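Long-range contact in Hpr(Ser) kinase (Coxiella burnetii, PDB 3TQF), which probably acts as a bifunctional kinase and phosphatase that binds ATP and adds or removes phosphate on a serine of the carrier protein HPr: residues A[43-48]-A[60-65]. Sequence-based numbering, arbitrary orientation.
Sequences LVCDDV and GSCPSV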
loop_
_atom_site.group_PDB
_atom_site.type_symbol
_atom_site.label_atom_id
_atom_site.label_comp_id
_atom_site.label_asym_id
_atom_site.label_seq_id
_atom_site.Cartn_x
_atom_site.Cartn_y
_atom_site.Cartn_z
ATOM N N LEU A 43 -9.427 -1.743 16.008
ATOM C CA LEU A 43 -10.379 -2.824 15.784
ATOM C C LEU A 43 -11.385 -2.864 16.927
ATOM O O LEU A 43 -11.008 -2.765 18.091
ATOM C CB LEU A 43 -9.635 -4.164 15.710
ATOM C CG LEU A 43 -10.450 -5.461 15.715
ATOM C CD1 LEU A 43 -11.353 -5.557 14.495
ATOM C CD2 LEU A 43 -9.507 -6.645 15.785
ATOM N N VAL A 44 -12.664 -2.997 16.592
ATOM C CA VAL A 44 -13.670 -3.345 17.581
ATOM C C VAL A 44 -13.976 -4.831 17.428
ATOM O O VAL A 44 -13.869 -5.588 18.396
ATOM C CB VAL A 44 -14.949 -2.504 17.451
ATOM C CG1 VAL A 44 -15.864 -2.752 18.636
ATOM C CG2 VAL A 44 -14.605 -1.037 17.368
ATOM N N CYS A 45 -14.330 -5.254 16.215
ATOM C CA CYS A 45 -14.633 -6.663 15.975
ATOM C C CYS A 45 -14.578 -7.088 14.504
ATOM O O CYS A 45 -14.896 -6.310 13.607
ATOM C CB CYS A 45 -16.015 -6.994 16.531
ATOM S SG CYS A 45 -16.194 -8.716 17.026
ATOM N N ASP A 46 -14.183 -8.342 14.285
ATOM C CA ASP A 46 -14.179 -8.960 12.964
ATOM C C ASP A 46 -15.455 -9.781 12.825
ATOM O O ASP A 46 -15.976 -10.299 13.817
ATOM C CB ASP A 46 -12.952 -9.873 12.819
ATOM C CG ASP A 46 -12.519 -10.081 11.362
ATOM O OD1 ASP A 46 -12.380 -9.080 10.613
ATOM O OD2 ASP A 46 -12.279 -11.254 10.979
ATOM N N ASP A 47 -15.964 -9.875 11.600
ATOM C CA ASP A 47 -17.100 -10.747 11.252
ATOM C C ASP A 47 -18.460 -10.374 11.849
ATOM O O ASP A 47 -19.370 -10.016 11.106
ATOM C CB ASP A 47 -16.797 -12.219 11.568
ATOM C CG ASP A 47 -17.884 -13.155 11.050
ATOM O OD1 ASP A 47 -18.337 -12.960 9.899
ATOM O OD2 ASP A 47 -18.294 -14.081 11.790
ATOM N N VAL A 48 -18.616 -10.490 13.167
ATOM C CA VAL A 48 -19.922 -10.281 13.815
ATOM C C VAL A 48 -19.838 -9.280 14.965
ATOM O O VAL A 48 -18.844 -9.236 15.680
ATOM C CB VAL A 48 -20.497 -11.609 14.337
ATOM C CG1 VAL A 48 -21.735 -11.374 15.184
ATOM C CG2 VAL A 48 -20.828 -12.522 13.173
ATOM N N GLY A 60 -21.803 -0.579 19.414
ATOM C CA GLY A 60 -21.397 -1.876 18.882
ATOM C C GLY A 60 -20.271 -2.468 19.708
ATOM O O GLY A 60 -19.286 -1.791 19.996
ATOM N N SER A 61 -20.417 -3.735 20.082
ATOM C CA SER A 61 -19.448 -4.410 20.937
ATOM C C SER A 61 -19.156 -5.812 20.421
ATOM O O SER A 61 -20.025 -6.466 19.851
ATOM C CB SER A 61 -19.971 -4.477 22.366
ATOM O OG SER A 61 -21.364 -4.711 22.370
ATOM N N CYS A 62 -17.922 -6.260 20.630
ATOM C CA CYS A 62 -17.467 -7.566 20.166
ATOM C C CYS A 62 -17.700 -8.566 21.288
ATOM O O CYS A 62 -17.416 -8.265 22.445
ATOM C CB CYS A 62 -15.973 -7.494 19.836
ATOM S SG CYS A 62 -15.276 -8.858 18.845
ATOM N N PRO A 63 -18.226 -9.756 20.961
ATOM C CA PRO A 63 -18.351 -10.776 22.004
ATOM C C PRO A 63 -16.977 -11.301 22.410
ATOM O O PRO A 63 -16.057 -11.292 21.591
ATOM C CB PRO A 63 -19.194 -11.875 21.340
ATOM C CG PRO A 63 -19.068 -11.662 19.881
ATOM C CD PRO A 63 -18.703 -10.225 19.647
ATOM N N SER A 64 -16.843 -11.738 23.661
ATOM C CA SER A 64 -15.573 -12.253 24.187
ATOM C C SER A 64 -15.022 -13.397 23.330
ATOM O O SER A 64 -15.645 -13.815 22.358
ATOM C CB SER A 64 -15.752 -12.763 25.631
ATOM O OG SER A 64 -16.468 -11.848 26.438
ATOM N N VAL A 65 -13.858 -13.907 23.710
ATOM C CA VAL A 65 -13.252 -15.071 23.064
ATOM C C VAL A 65 -12.714 -14.697 21.694
ATOM O O VAL A 65 -11.524 -14.862 21.431
ATOM C CB VAL A 65 -14.227 -16.278 22.949
ATOM C CG1 VAL A 65 -13.491 -17.516 22.448
ATOM C CG2 VAL A 65 -14.886 -16.569 24.295
#
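Val-48, whose carbonyl O lies 4.1 Å from CD of Pro-63, is placed by a hydrogen bond from its N to O of Asp-46 (2.7 Å). With Asp-47 at positive phi between them, this closes a classic gamma turn, which reverses the chain between strands 42-45 and 48-53; Asp-47 is held there by hydrogen bonds from its N to Asn-10 OD1 and between its O and His-8 ND1. The link across the contact is covalent: Cys-45 SG and Cys-62 SG are 2.0 Å apart in a right-handed disulfide (chi3 50°). In both cysteines the sulfur extends opposite the main-chain N (chi1 -152° and -165°), and their CA atoms, 5.1 Å apart, are the closest pair across the two segments. Pro-63 suits a place past the strand's end at Ser-61, having no N-H to pair; its CD lies 3.9 Å from Cys-45 SG. One residue before the bridge, the branched Val-44 sets CG1 3.8 Å from O of Gly-60 and also packs on Phe-11 and Val-13. Asp-46 turns its CB away, and its OD1 bonds weakly to Ser-30 OG of a probable P-loop. Val-44 and Cys-45 both face Phe-11, so the disulfide ties a classic beta bulge to the chain leaving strand 58-61.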